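Putative exonuclease (Eubacterium rectale, PDB 3L0A) is a putative exonuclease of the PDDEXK-like class that binds a zinc ion and probably acts as a hydrolase. Local coordinates at residues 96-99 / 100-104; 178-181 / 182-185. All blocks are in the same frame, centred on the assembly; numbering follows the deposited sequence.

Contact 1 (96-99 / 100-104)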
loop_
_atom_site.group_PDB
_atom_site.type_symbol
_atom_site.label_atom_id
_atom_site.label_comp_id
_atom_site.label_asym_id
_atom_site.label_seq_id
_atom_site.Cartn_x
_atom_site.Cartn_y
_atom_site.Cartn_z
ATOM N N GLU A 96 14.596 18.038 9.311
ATOM C CA GLU A 96 14.075 17.565 10.601
ATOM C C GLU A 96 14.909 16.418 11.132
ATOM O O GLU A 96 15.236 16.349 12.328
ATOM C CB GLU A 96 12.597 17.144 10.522
ATOM C CG GLU A 96 11.589 18.292 10.826
ATOM C CD GLU A 96 10.101 17.912 10.594
ATOM O OE1 GLU A 96 9.800 16.784 10.098
ATOM O OE2 GLU A 96 9.235 18.770 10.902
ATOM N N ILE A 97 15.235 15.512 10.232
ATOM C CA ILE A 97 16.057 14.369 10.586
ATOM C C ILE A 97 17.439 14.863 11.012
ATOM O O ILE A 97 17.953 14.421 12.025
ATOM C CB ILE A 97 16.210 13.380 9.440
ATOM C CG1 ILE A 97 14.856 12.778 9.051
ATOM C CG2 ILE A 97 17.155 12.317 9.835
ATOM C CD1 ILE A 97 14.863 12.092 7.719
ATOM N N ILE A 98 18.044 15.778 10.260
ATOM C CA ILE A 98 19.404 16.292 10.638
ATOM C C ILE A 98 19.413 16.875 12.056
ATOM O O ILE A 98 20.374 16.668 12.835
ATOM C CB ILE A 98 19.899 17.346 9.664
ATOM C CG1 ILE A 98 20.273 16.700 8.321
ATOM C CG2 ILE A 98 21.065 18.136 10.197
ATOM C CD1 ILE A 98 20.401 17.732 7.163
ATOM N N ALA A 99 18.402 17.662 12.381
ATOM C CA ALA A 99 18.337 18.293 13.703
ATOM C C ALA A 99 18.205 17.239 14.785
ATOM O O ALA A 99 18.723 17.397 15.891
ATOM C CB ALA A 99 17.149 19.263 13.778
ATOM N N ARG A 100 17.493 16.171 14.459
ATOM C CA ARG A 100 17.273 15.083 15.398
ATOM C C ARG A 100 18.575 14.349 15.747
ATOM O O ARG A 100 18.850 14.074 16.933
ATOM C CB ARG A 100 16.212 14.123 14.876
ATOM C CG ARG A 100 16.009 12.912 15.782
ATOM C CD ARG A 100 15.601 13.364 17.165
ATOM N NE ARG A 100 15.372 12.281 18.098
ATOM C CZ ARG A 100 16.179 11.934 19.107
ATOM N NH1 ARG A 100 17.353 12.514 19.347
ATOM N NH2 ARG A 100 15.811 10.959 19.889
ATOM N N ILE A 101 19.362 14.068 14.713
ATOM C CA ILE A 101 20.735 13.525 14.821
ATOM C C ILE A 101 21.623 14.454 15.628
ATOM O O ILE A 101 22.389 14.035 16.502
ATOM C CB ILE A 101 21.344 13.379 13.400
ATOM C CG1 ILE A 101 20.740 12.191 12.654
ATOM C CG2 ILE A 101 22.812 13.211 13.434
ATOM C CD1 ILE A 101 21.103 12.154 11.073
ATOM N N GLU A 102 21.535 15.747 15.347
ATOM C CA GLU A 102 22.465 16.682 15.964
ATOM C C GLU A 102 22.273 16.817 17.450
ATOM O O GLU A 102 23.205 17.107 18.138
ATOM C CB GLU A 102 22.380 18.050 15.307
ATOM C CG GLU A 102 23.189 18.095 14.039
ATOM C CD GLU A 102 23.328 19.479 13.455
ATOM O OE1 GLU A 102 22.378 20.292 13.525
ATOM O OE2 GLU A 102 24.407 19.744 12.900
ATOM N N ARG A 103 21.079 16.597 17.975
ATOM C CA ARG A 103 20.895 16.699 19.420
ATOM C C ARG A 103 21.278 15.426 20.236
ATOM O O ARG A 103 21.119 15.403 21.474
ATOM C CB ARG A 103 19.485 17.203 19.748
ATOM C CG ARG A 103 18.350 16.258 19.619
ATOM C CD ARG A 103 17.050 17.001 19.964
ATOM N NE ARG A 103 15.879 16.134 19.792
ATOM C CZ ARG A 103 15.486 15.172 20.642
ATOM N NH1 ARG A 103 16.145 14.943 21.766
ATOM N NH2 ARG A 103 14.407 14.444 20.362
ATOM N N ASP A 104 21.790 14.396 19.537
ATOM C CA ASP A 104 22.343 13.179 20.170
ATOM C C ASP A 104 23.893 13.120 20.152
ATOM O O ASP A 104 24.503 12.825 19.131
ATOM C CB ASP A 104 21.745 11.925 19.477
ATOM C CG ASP A 104 21.986 10.626 20.272
ATOM O OD1 ASP A 104 21.169 10.330 21.167
ATOM O OD2 ASP A 104 22.995 9.916 20.009
#
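Ile97 and Ile101 meet because of how their first torsions are set. In Ile97, chi1 of -63° turns CG2 anti to the backbone N. In Ile101, chi1 of -74° puts CG1 anti to the carbonyl carbon, and CD1 continues back toward the previous turn. CG2 of Ile97 then lies 4.1 Å from CD1 of Ile101, the two side chains crossing at a slant. This is an i to i+4 contact within the last turns of helix 89-102, in the PDDEXK-like domain. The backbone ladder beneath it is alpha-helical. Ile101 N donates to Ile97 O at 3.1 Å with an N-H...O angle of 170°, the straightest of the four bonds. Arg100 N to Glu96 O, Glu102 N to Ile98 O and Arg103 N to Ala99 O complete the set. Glu102 runs alongside Ile98 and points the same way, its OE1 4.2 Å from Ile98 CG2. The other carboxylate oxygen, OE2, is hydrogen-bonded to Tyr65 of helix 54-67, which also packs on Ile98. Ile97 and Ile101 rest on Val146 and Leu144 of strand 140-147, so one side of the helix faces the sheet. Arg100 and Arg103 point to another copy of the protein. Arg100 NH2 binds the carbonyls of Arg248 and Arg251 of the second subunit, and Arg103 NH2 that of His249 of the same subunit. These acceptors probably ease the closeness of the two positive groups. Past the helix end, Asp104 takes the N-cap of helix 105-110, its OD2 bonded to Phe107 N. Arg103 NH2 lies 3.2 Å above the plane of the Arg100 guanidinium, over its centre.

Contact 2 (178-181 / 182-185)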
loop_
_atom_site.group_PDB
_atom_site.type_symbol
_atom_site.label_atom_id
_atom_site.label_comp_id
_atom_site.label_asym_id
_atom_site.label_seq_id
_atom_site.Cartn_x
_atom_site.Cartn_y
_atom_site.Cartn_z
ATOM N N GLN A 178 35.921 -2.109 4.706
ATOM C CA GLN A 178 36.876 -2.625 5.697
ATOM C C GLN A 178 38.189 -3.133 5.090
ATOM O O GLN A 178 39.306 -2.785 5.559
ATOM C CB GLN A 178 36.223 -3.775 6.487
ATOM C CG GLN A 178 37.026 -4.304 7.711
ATOM C CD GLN A 178 36.285 -5.407 8.477
ATOM O OE1 GLN A 178 35.979 -6.463 7.919
ATOM N NE2 GLN A 178 35.985 -5.152 9.763
ATOM N N GLU A 179 38.054 -3.990 4.090
ATOM C CA GLU A 179 39.182 -4.601 3.418
ATOM C C GLU A 179 40.026 -3.586 2.672
ATOM O O GLU A 179 41.250 -3.675 2.740
ATOM C CB GLU A 179 38.697 -5.708 2.463
ATOM C CG GLU A 179 39.713 -6.265 1.452
ATOM C CD GLU A 179 40.999 -6.806 2.074
ATOM O OE1 GLU A 179 41.046 -7.094 3.301
ATOM O OE2 GLU A 179 41.983 -6.956 1.308
ATOM N N ILE A 180 39.417 -2.640 1.961
ATOM C CA ILE A 180 40.196 -1.630 1.218
ATOM C C ILE A 180 40.970 -0.719 2.172
ATOM O O ILE A 180 42.142 -0.456 1.929
ATOM C CB ILE A 180 39.352 -0.807 0.217
ATOM C CG1 ILE A 180 38.695 -1.732 -0.824
ATOM C CG2 ILE A 180 40.186 0.209 -0.533
ATOM C CD1 ILE A 180 39.667 -2.435 -1.756
ATOM N N VAL A 181 40.337 -0.277 3.266
ATOM C CA VAL A 181 41.043 0.449 4.343
ATOM C C VAL A 181 42.220 -0.407 4.851
ATOM O O VAL A 181 43.332 0.096 5.095
ATOM C CB VAL A 181 40.076 0.838 5.533
ATOM C CG1 VAL A 181 40.817 1.420 6.725
ATOM C CG2 VAL A 181 38.929 1.833 5.074
ATOM N N ARG A 182 41.989 -1.704 4.983
ATOM C CA ARG A 182 43.031 -2.564 5.472
ATOM C C ARG A 182 44.204 -2.596 4.510
ATOM O O ARG A 182 45.307 -2.710 4.954
ATOM C CB ARG A 182 42.523 -3.975 5.731
ATOM C CG ARG A 182 43.516 -4.831 6.537
ATOM C CD ARG A 182 43.167 -6.326 6.496
ATOM N NE ARG A 182 43.196 -6.803 5.125
ATOM C CZ ARG A 182 44.300 -7.045 4.424
ATOM N NH1 ARG A 182 45.506 -6.898 4.959
ATOM N NH2 ARG A 182 44.205 -7.455 3.172
ATOM N N GLN A 183 43.977 -2.482 3.204
ATOM C CA GLN A 183 45.091 -2.497 2.241
ATOM C C GLN A 183 45.859 -1.163 2.185
ATOM O O GLN A 183 46.973 -1.116 1.685
ATOM C CB GLN A 183 44.598 -2.825 0.830
ATOM C CG GLN A 183 43.880 -4.154 0.670
ATOM C CD GLN A 183 43.375 -4.363 -0.740
ATOM O OE1 GLN A 183 43.676 -3.584 -1.635
ATOM N NE2 GLN A 183 42.598 -5.415 -0.944
ATOM N N ASN A 184 45.242 -0.085 2.675
ATOM C CA ASN A 184 45.887 1.232 2.748
ATOM C C ASN A 184 46.504 1.459 4.113
ATOM O O ASN A 184 47.571 2.013 4.206
ATOM C CB ASN A 184 44.869 2.361 2.512
ATOM C CG ASN A 184 44.414 2.470 1.060
ATOM O OD1 ASN A 184 45.132 2.979 0.197
ATOM N ND2 ASN A 184 43.207 2.026 0.799
ATOM N N THR A 185 45.801 1.044 5.163
ATOM C CA THR A 185 46.190 1.345 6.542
ATOM C C THR A 185 46.898 0.235 7.313
ATOM O O THR A 185 47.624 0.537 8.240
ATOM C CB THR A 185 44.963 1.724 7.394
ATOM O OG1 THR A 185 44.576 3.049 7.050
ATOM C CG2 THR A 185 45.281 1.708 8.904
#
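Glu179 holds Arg182 and Gln183 at once through its carboxylate. Arg182 grips it side-on in a salt bridge. Arg182 NE reaches Glu179 OE1 at 2.8 Å, with the oxygen nearly in the guanidinium plane. Arg182 NH2 meets the syn lone pair of Glu179 OE2 at 2.9 Å. The carboxylate and guanidinium planes are 34° apart. On the anti side of Glu179 OE2, Gln183 NE2 donates an almost straight bond of 2.8 Å, with an N-H...O angle of 173°. OE2 therefore has two donors, which probably stabilises its charge. The bend at chi2 of Glu179 (56°) swings the carboxylate forward to the turn that carries Arg182 and Gln183. With an alanine here, the Arg182 guanidinium is likely to lose its anion and be set free to swing, and Gln183 NE2 would lose its carboxylate partner. Farther along, Asn184 ND2 reaches Ile180 O at 2.9 Å from above the carbonyl plane. Thr185 N closes on Val181 O at 2.6 Å. In the next shell, strand 114-123 positions the amides: Gln183 NE2 also bonds Glu122 O, and Asn184 ND2 bonds Thr120 O. Leu123 packs against both Glu179 and Gln183. The Glu179 links to Arg182 (i to i+3) and Gln183 (i to i+4) are side-chain bridges typical of an alpha-helix, here on the last turns of helix 170-185 beside the sheet.

From the N terminus, the chain first reaches contact 1 at the end of helix 89-102. It then runs through strands 114-123, 126-136 and 140-147 before helix 170-185, whose end carries contact 2. Each contact joins two consecutive segments, so neither closes a long loop. They follow in series and neither nest nor cross. The centres of contact 1 and contact 2 are about 31 Å apart. The nearest atoms of contact 1 and contact 2 are about 21 Å apart, so they do not touch. The mixed sheet connects them indirectly: contact 1 packs on strands 140-147 and 204-209, contact 2 on strand 114-123. Contact 1 also meets a second subunit, whereas contact 2 touches no other chain of the assembly.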